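Sensor protein (Bacillus halodurans, PDB 3O5Y) is the GAF domain of a two-component sensor histidine kinase that probably uses ATP to phosphorylate a protein histidine and so pass on a signal. Local coordinates at residues S53-E58 / F83-Y88; I97-I102 / V109-I114. All coordinates share one frame; numbering follows the deposited sequence.

Interaction 1: residues S53-E58 / F83-Y88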
ATOM      1  N   SER A  53      -9.550  -9.588   3.555  1.00 47.57           N
ATOM      2  CA  SER A  53     -10.643  -8.603   3.653  1.00 47.05           C
ATOM      3  C   SER A  53     -10.833  -7.818   2.354  1.00 46.63           C
ATOM      4  O   SER A  53      -9.867  -7.479   1.658  1.00 46.41           O
ATOM      5  CB  SER A  53     -10.410  -7.618   4.802  1.00 46.57           C
ATOM      6  OG  SER A  53     -10.384  -8.275   6.051  1.00 48.25           O
ATOM      7  N   THR A  54     -12.087  -7.521   2.042  1.00 46.84           N
ATOM      8  CA  THR A  54     -12.417  -6.683   0.894  1.00 46.25           C
ATOM      9  C   THR A  54     -12.488  -5.229   1.333  1.00 45.06           C
ATOM     10  O   THR A  54     -13.060  -4.912   2.369  1.00 45.45           O
ATOM     11  CB  THR A  54     -13.732  -7.139   0.246  1.00 47.24           C
ATOM     12  OG1 THR A  54     -13.538  -8.443  -0.307  1.00 48.51           O
ATOM     13  CG2 THR A  54     -14.173  -6.183  -0.872  1.00 47.61           C
ATOM     14  N   ILE A  55     -11.853  -4.359   0.559  1.00 44.18           N
ATOM     15  CA  ILE A  55     -11.916  -2.925   0.784  1.00 42.78           C
ATOM     16  C   ILE A  55     -13.029  -2.363  -0.104  1.00 43.24           C
ATOM     17  O   ILE A  55     -12.956  -2.469  -1.333  1.00 42.92           O
ATOM     18  CB  ILE A  55     -10.571  -2.250   0.448  1.00 42.54           C
ATOM     19  CG1 ILE A  55      -9.409  -2.979   1.142  1.00 41.65           C
ATOM     20  CG2 ILE A  55     -10.622  -0.738   0.731  1.00 41.94           C
ATOM     21  CD1 ILE A  55      -9.440  -3.004   2.694  1.00 40.26           C
ATOM     22  N   PRO A  56     -14.086  -1.804   0.523  1.00 43.43           N
ATOM     23  CA  PRO A  56     -15.185  -1.188  -0.212  1.00 43.89           C
ATOM     24  C   PRO A  56     -14.718   0.113  -0.824  1.00 44.32           C
ATOM     25  O   PRO A  56     -13.779   0.733  -0.313  1.00 44.13           O
ATOM     26  CB  PRO A  56     -16.220  -0.899   0.884  1.00 44.07           C
ATOM     27  CG  PRO A  56     -15.424  -0.800   2.139  1.00 44.15           C
ATOM     28  CD  PRO A  56     -14.332  -1.807   1.978  1.00 43.34           C
ATOM     29  N   LYS A  57     -15.376   0.520  -1.903  1.00 44.98           N
ATOM     30  CA  LYS A  57     -15.024   1.736  -2.610  1.00 45.64           C
ATOM     31  C   LYS A  57     -15.406   2.992  -1.841  1.00 45.83           C
ATOM     32  O   LYS A  57     -14.647   3.964  -1.828  1.00 46.96           O
ATOM     33  CB  LYS A  57     -15.658   1.760  -4.008  1.00 46.91           C
ATOM     34  CG  LYS A  57     -15.101   0.689  -4.945  1.00 48.61           C
ATOM     35  CD  LYS A  57     -15.443   0.955  -6.400  1.00 52.00           C
ATOM     36  CE  LYS A  57     -15.131  -0.286  -7.234  1.00 56.08           C
ATOM     37  NZ  LYS A  57     -15.182  -0.075  -8.714  1.00 59.46           N
ATOM     38  N   GLU A  58     -16.573   2.990  -1.204  1.00 45.50           N
ATOM     39  CA  GLU A  58     -17.063   4.209  -0.566  1.00 45.93           C
ATOM     40  C   GLU A  58     -16.090   4.717   0.511  1.00 45.58           C
ATOM     41  O   GLU A  58     -15.681   3.969   1.399  1.00 45.02           O
ATOM     42  CB  GLU A  58     -18.469   4.008   0.004  1.00 45.90           C
ATOM     43  CG  GLU A  58     -19.181   5.299   0.408  1.00 47.90           C
ATOM     44  CD  GLU A  58     -19.640   6.153  -0.777  1.00 50.17           C
ATOM     45  OE1 GLU A  58     -19.814   7.389  -0.618  1.00 52.54           O
ATOM     46  OE2 GLU A  58     -19.824   5.594  -1.872  1.00 51.62           O
ATOM     47  N   PHE A  83     -11.623   8.299   6.451  1.00 51.05           N
ATOM     48  CA  PHE A  83     -11.721   7.435   5.288  1.00 48.47           C
ATOM     49  C   PHE A  83     -11.817   6.011   5.798  1.00 46.71           C
ATOM     50  O   PHE A  83     -11.533   5.745   6.971  1.00 47.20           O
ATOM     51  CB  PHE A  83     -10.543   7.636   4.307  1.00 47.80           C
ATOM     52  CG  PHE A  83      -9.180   7.693   4.966  1.00 45.74           C
ATOM     53  CD1 PHE A  83      -8.396   6.546   5.078  1.00 42.36           C
ATOM     54  CD2 PHE A  83      -8.674   8.909   5.453  1.00 44.83           C
ATOM     55  CE1 PHE A  83      -7.132   6.611   5.670  1.00 42.17           C
ATOM     56  CE2 PHE A  83      -7.420   8.986   6.052  1.00 42.48           C
ATOM     57  CZ  PHE A  83      -6.650   7.835   6.169  1.00 40.94           C
ATOM     58  N   TYR A  84     -12.243   5.095   4.939  1.00 45.17           N
ATOM     59  CA  TYR A  84     -12.552   3.753   5.389  1.00 43.62           C
ATOM     60  C   TYR A  84     -11.366   3.106   6.082  1.00 43.59           C
ATOM     61  O   TYR A  84     -11.536   2.442   7.101  1.00 44.82           O
ATOM     62  CB  TYR A  84     -13.043   2.874   4.241  1.00 43.10           C
ATOM     63  CG  TYR A  84     -13.194   1.443   4.654  1.00 41.62           C
ATOM     64  CD1 TYR A  84     -12.188   0.508   4.401  1.00 41.41           C
ATOM     65  CD2 TYR A  84     -14.321   1.028   5.345  1.00 41.37           C
ATOM     66  CE1 TYR A  84     -12.323  -0.822   4.819  1.00 41.85           C
ATOM     67  CE2 TYR A  84     -14.471  -0.278   5.757  1.00 42.03           C
ATOM     68  CZ  TYR A  84     -13.475  -1.203   5.493  1.00 43.52           C
ATOM     69  OH  TYR A  84     -13.648  -2.501   5.918  1.00 45.10           O
ATOM     70  N   GLU A  85     -10.167   3.298   5.549  1.00 42.79           N
ATOM     71  CA  GLU A  85      -8.998   2.588   6.077  1.00 42.76           C
ATOM     72  C   GLU A  85      -8.461   3.171   7.386  1.00 43.44           C
ATOM     73  O   GLU A  85      -7.692   2.514   8.094  1.00 44.07           O
ATOM     74  CB  GLU A  85      -7.883   2.548   5.031  1.00 42.20           C
ATOM     75  CG  GLU A  85      -8.262   1.851   3.738  1.00 41.44           C
ATOM     76  CD  GLU A  85      -8.954   2.746   2.724  1.00 40.96           C
ATOM     77  OE1 GLU A  85      -9.455   3.841   3.080  1.00 41.71           O
ATOM     78  OE2 GLU A  85      -9.020   2.340   1.544  1.00 41.08           O
ATOM     79  N   LYS A  86      -8.869   4.397   7.701  1.00 44.61           N
ATOM     80  CA  LYS A  86      -8.235   5.176   8.755  1.00 45.63           C
ATOM     81  C   LYS A  86      -8.191   4.487  10.118  1.00 46.67           C
ATOM     82  O   LYS A  86      -7.112   4.297  10.674  1.00 46.86           O
ATOM     83  CB  LYS A  86      -8.868   6.560   8.868  1.00 46.42           C
ATOM     84  CG  LYS A  86      -8.218   7.439   9.914  1.00 47.20           C
ATOM     85  CD  LYS A  86      -8.494   8.912   9.669  1.00 49.41           C
ATOM     86  CE  LYS A  86      -8.167   9.708  10.924  1.00 54.89           C
ATOM     87  NZ  LYS A  86      -7.744  11.111  10.619  1.00 57.58           N
ATOM     88  N   GLN A  87      -9.346   4.094  10.649  1.00 47.64           N
ATOM     89  CA  GLN A  87      -9.386   3.476  11.977  1.00 48.63           C
ATOM     90  C   GLN A  87      -8.518   2.219  12.028  1.00 47.94           C
ATOM     91  O   GLN A  87      -8.044   1.844  13.090  1.00 49.07           O
ATOM     92  CB  GLN A  87     -10.822   3.139  12.396  1.00 49.27           C
ATOM     93  CG  GLN A  87     -11.465   2.093  11.485  1.00 50.51           C
ATOM     94  CD  GLN A  87     -12.769   1.542  12.016  1.00 52.10           C
ATOM     95  OE1 GLN A  87     -13.795   1.590  11.326  1.00 50.75           O
ATOM     96  NE2 GLN A  87     -12.741   1.004  13.236  1.00 51.35           N
ATOM     97  N   TYR A  88      -8.325   1.566  10.885  1.00 47.37           N
ATOM     98  CA  TYR A  88      -7.616   0.286  10.836  1.00 46.74           C
ATOM     99  C   TYR A  88      -6.122   0.521  10.758  1.00 46.36           C
ATOM    100  O   TYR A  88      -5.335  -0.352  11.101  1.00 46.98           O
ATOM    101  CB  TYR A  88      -8.125  -0.591   9.678  1.00 46.82           C
ATOM    102  CG  TYR A  88      -9.593  -0.956   9.809  1.00 47.66           C
ATOM    103  CD1 TYR A  88     -10.516  -0.550   8.854  1.00 47.37           C
ATOM    104  CD2 TYR A  88     -10.060  -1.681  10.909  1.00 49.26           C
ATOM    105  CE1 TYR A  88     -11.853  -0.855   8.974  1.00 49.19           C
ATOM    106  CE2 TYR A  88     -11.410  -1.992  11.046  1.00 50.82           C
ATOM    107  CZ  TYR A  88     -12.300  -1.571  10.074  1.00 52.21           C
ATOM    108  OH  TYR A  88     -13.642  -1.870  10.193  1.00 55.28           O
TER
HETATM  109  O   HOH W   1     -12.492  -4.856   5.092  1.00 47.96           O
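Glu85 OE2, gripped by Ser60 OG and by the backbone N of Tyr62, still meets the segment 53-58: CG2 of Ile55 lies 3.6 Å from OE2, the two side chains crossing at about a right angle. OE1 of the same carboxylate takes the backbone N of Leu61. Bonded by two amides and a hydroxyl, the buried group is probably held in a fixed orientation, and the N-terminal end of helix 61-68 would probably favour its charged form. A bend in the Glu85 chain at chi2 (86°) brings the carboxylate back toward Ile55. Beside this polar site stands the ring of Tyr84, whose CG is anti to the backbone N (chi1 173°), which carries the ring across to Pro56. CG of Pro56 sits over the ring face, 3.7 Å from its centroid and 9° off the normal, a CH-pi contact; CD of Pro56 follows toward the phenol end, 3.6 Å from CE1 of Tyr84. Ile55 approaches the same ring obliquely, its CG2 4.2 Å from Tyr84 CD1. In this GAF domain the contact joins the short edge strand 54-55, paired with strand 35-42, and the turn after it to the connection that leads into helix 86-90. Tyr84 OH is too far from the backbone O of Thr54 for a direct bond, and a water bridges them, 2.8 Å from Tyr84 OH and 2.8 Å from Thr54 O, to which it donates. With Tyr84 replaced by alanine, Pro56 would probably lose its aromatic partner and the water one of its two protein contacts here.

Interaction 2: residues I97-I102 / V109-I114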
ATOM      1  N   ILE A  97       0.300   7.876   6.152  1.00 42.64           N
ATOM      2  CA  ILE A  97       0.166   6.800   5.182  1.00 40.58           C
ATOM      3  C   ILE A  97       0.481   7.286   3.761  1.00 39.76           C
ATOM      4  O   ILE A  97       0.032   8.371   3.342  1.00 40.51           O
ATOM      5  CB  ILE A  97      -1.219   6.051   5.309  1.00 40.49           C
ATOM      6  CG1 ILE A  97      -1.156   4.662   4.661  1.00 40.17           C
ATOM      7  CG2 ILE A  97      -2.396   6.878   4.778  1.00 39.28           C
ATOM      8  CD1 ILE A  97      -0.465   3.610   5.537  1.00 41.79           C
ATOM      9  N   LEU A  98       1.303   6.509   3.054  1.00 38.14           N
ATOM     10  CA  LEU A  98       1.589   6.732   1.641  1.00 36.84           C
ATOM     11  C   LEU A  98       0.978   5.564   0.861  1.00 35.42           C
ATOM     12  O   LEU A  98       1.236   4.409   1.160  1.00 35.73           O
ATOM     13  CB  LEU A  98       3.096   6.794   1.403  1.00 37.46           C
ATOM     14  CG  LEU A  98       3.526   7.024  -0.046  1.00 38.59           C
ATOM     15  CD1 LEU A  98       3.074   8.420  -0.493  1.00 38.90           C
ATOM     16  CD2 LEU A  98       5.026   6.845  -0.234  1.00 37.13           C
ATOM     17  N   VAL A  99       0.142   5.881  -0.110  1.00 34.21           N
ATOM     18  CA  VAL A  99      -0.663   4.911  -0.809  1.00 33.19           C
ATOM     19  C   VAL A  99      -0.251   4.974  -2.287  1.00 33.56           C
ATOM     20  O   VAL A  99      -0.485   5.956  -2.987  1.00 33.94           O
ATOM     21  CB  VAL A  99      -2.190   5.215  -0.614  1.00 33.48           C
ATOM     22  CG1 VAL A  99      -3.032   4.139  -1.259  1.00 33.47           C
ATOM     23  CG2 VAL A  99      -2.545   5.330   0.870  1.00 29.63           C
ATOM     24  N   ILE A 100       0.417   3.933  -2.743  1.00 33.72           N
ATOM     25  CA  ILE A 100       0.844   3.864  -4.112  1.00 33.80           C
ATOM     26  C   ILE A 100      -0.018   2.857  -4.846  1.00 33.99           C
ATOM     27  O   ILE A 100       0.046   1.676  -4.528  1.00 34.32           O
ATOM     28  CB  ILE A 100       2.318   3.386  -4.198  1.00 34.31           C
ATOM     29  CG1 ILE A 100       3.211   4.324  -3.380  1.00 33.63           C
ATOM     30  CG2 ILE A 100       2.756   3.277  -5.692  1.00 33.21           C
ATOM     31  CD1 ILE A 100       4.705   3.986  -3.429  1.00 33.10           C
ATOM     32  N   PRO A 101      -0.816   3.317  -5.825  1.00 34.02           N
ATOM     33  CA  PRO A 101      -1.587   2.380  -6.643  1.00 34.80           C
ATOM     34  C   PRO A 101      -0.632   1.618  -7.561  1.00 35.94           C
ATOM     35  O   PRO A 101       0.265   2.205  -8.148  1.00 35.90           O
ATOM     36  CB  PRO A 101      -2.497   3.290  -7.465  1.00 34.43           C
ATOM     37  CG  PRO A 101      -1.699   4.574  -7.625  1.00 33.57           C
ATOM     38  CD  PRO A 101      -0.858   4.697  -6.357  1.00 33.99           C
ATOM     39  N   ILE A 102      -0.803   0.308  -7.657  1.00 40.20           N
ATOM     40  CA  ILE A 102       0.077  -0.489  -8.498  1.00 40.05           C
ATOM     41  C   ILE A 102      -0.626  -0.776  -9.811  1.00 40.75           C
ATOM     42  O   ILE A 102      -1.652  -1.443  -9.830  1.00 41.85           O
ATOM     43  CB  ILE A 102       0.441  -1.787  -7.812  1.00 39.36           C
ATOM     44  CG1 ILE A 102       1.093  -1.480  -6.464  1.00 40.08           C
ATOM     45  CG2 ILE A 102       1.395  -2.573  -8.673  1.00 38.86           C
ATOM     46  CD1 ILE A 102       0.848  -2.581  -5.474  1.00 42.04           C
ATOM     47  N   VAL A 109      -3.469  -3.322 -10.731  1.00 45.34           N
ATOM     48  CA  VAL A 109      -2.985  -4.569 -10.175  1.00 44.20           C
ATOM     49  C   VAL A 109      -3.242  -4.616  -8.673  1.00 43.58           C
ATOM     50  O   VAL A 109      -3.568  -5.667  -8.123  1.00 44.32           O
ATOM     51  CB  VAL A 109      -1.473  -4.726 -10.499  1.00 43.31           C
ATOM     52  CG1 VAL A 109      -0.778  -5.687  -9.546  1.00 43.91           C
ATOM     53  CG2 VAL A 109      -1.298  -5.181 -11.914  1.00 44.31           C
ATOM     54  N   GLY A 110      -3.100  -3.480  -8.000  1.00 41.35           N
ATOM     55  CA  GLY A 110      -3.258  -3.475  -6.547  1.00 40.13           C
ATOM     56  C   GLY A 110      -2.864  -2.163  -5.927  1.00 38.85           C
ATOM     57  O   GLY A 110      -2.832  -1.132  -6.601  1.00 38.90           O
ATOM     58  N   VAL A 111      -2.580  -2.196  -4.631  1.00 38.17           N
ATOM     59  CA  VAL A 111      -2.212  -1.002  -3.890  1.00 36.69           C
ATOM     60  C   VAL A 111      -1.084  -1.341  -2.935  1.00 37.18           C
ATOM     61  O   VAL A 111      -1.063  -2.434  -2.349  1.00 37.11           O
ATOM     62  CB  VAL A 111      -3.434  -0.396  -3.130  1.00 37.00           C
ATOM     63  CG1 VAL A 111      -3.005   0.662  -2.089  1.00 34.73           C
ATOM     64  CG2 VAL A 111      -4.416   0.216  -4.113  1.00 35.28           C
ATOM     65  N   LEU A 112      -0.120  -0.422  -2.820  1.00 37.51           N
ATOM     66  CA  LEU A 112       0.898  -0.495  -1.765  1.00 38.40           C
ATOM     67  C   LEU A 112       0.660   0.625  -0.753  1.00 38.33           C
ATOM     68  O   LEU A 112       0.567   1.802  -1.120  1.00 38.55           O
ATOM     69  CB  LEU A 112       2.303  -0.405  -2.350  1.00 38.78           C
ATOM     70  CG  LEU A 112       3.470  -0.689  -1.402  1.00 41.84           C
ATOM     71  CD1 LEU A 112       3.510  -2.174  -1.089  1.00 45.82           C
ATOM     72  CD2 LEU A 112       4.781  -0.292  -2.028  1.00 43.69           C
ATOM     73  N   SER A 113       0.574   0.253   0.514  1.00 38.21           N
ATOM     74  CA  SER A 113       0.267   1.182   1.584  1.00 38.66           C
ATOM     75  C   SER A 113       1.439   1.237   2.549  1.00 38.95           C
ATOM     76  O   SER A 113       1.768   0.223   3.173  1.00 39.94           O
ATOM     77  CB  SER A 113      -0.976   0.693   2.328  1.00 39.15           C
ATOM     78  OG  SER A 113      -1.390   1.654   3.264  1.00 41.22           O
ATOM     79  N   ILE A 114       2.086   2.390   2.673  1.00 38.28           N
ATOM     80  CA  ILE A 114       3.297   2.456   3.498  1.00 38.29           C
ATOM     81  C   ILE A 114       3.079   3.429   4.645  1.00 38.55           C
ATOM     82  O   ILE A 114       2.752   4.606   4.423  1.00 38.11           O
ATOM     83  CB  ILE A 114       4.560   2.840   2.689  1.00 38.59           C
ATOM     84  CG1 ILE A 114       4.677   1.992   1.416  1.00 38.62           C
ATOM     85  CG2 ILE A 114       5.823   2.687   3.548  1.00 38.54           C
ATOM     86  CD1 ILE A 114       5.954   2.193   0.679  1.00 38.66           C
TER
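Val99 CG1 and Val111 CG1 meet at 3.6 Å on one face of a two-stranded antiparallel ladder, with Leu61 and Leu66 of helix 61-68 packed against that face. Each methyl stands anti to its own backbone N (chi1 -176° and 167°), which turns the pair toward one another. The other face carries Ile100 beside Leu112, CB to CB 4.2 Å, and Ile102, whose CD1 reaches across to the partner strand, 4.1 Å from Leu112 CB. Gly110, the residue paired with Ile102, has no side chain, and Ile102 CD1 lies over the backbone of the next residue, 3.4 Å from Val111 C. Leu98, Ile100 and Ile102 on this face pack against helix 124-142, which contributes Leu127, Thr134 and Ala138. The two strands form a beta hairpin within the central antiparallel sheet of the GAF domain, flanked by strands 25-32 and 72-75. Paired N-H and C=O groups join Leu98 to Ile114 and Ile100 to Leu112; the N-H of Leu112 points almost straight at Ile100 O, 2.7 Å away. Toward the hairpin turn a classic beta bulge breaks this regularity: Ile102 O accepts from Val109 N at 2.8 Å and from Gly110 N at 3.1 Å, the latter on a lone pair. At the far end, Ile97 CD1 lies against Ser113 OG, a hydroxyl hydrogen-bonded to Tyr62 OH.

In the fold
Interaction 2 lies in the core, its centre about 3 Å from the centre of the chain and every touching residue buried; interaction 1 is partly buried, its centre about 12 Å out, with exposed residues at its margin. Their own centres are about 13 Å apart and the segments do not touch. Both reach the same sheet, interaction 2 through two inner strands and interaction 1 through the outermost strand 54-55. Direct backbone bonds join the segments of 97-102/109-114, whereas 53-58/83-88 relies on an aromatic ring, aliphatic contacts and a water. Helix 61-68 borders both: the backbone N of Tyr62 meets Glu85 and its hydroxyl pairs with that of Ser113.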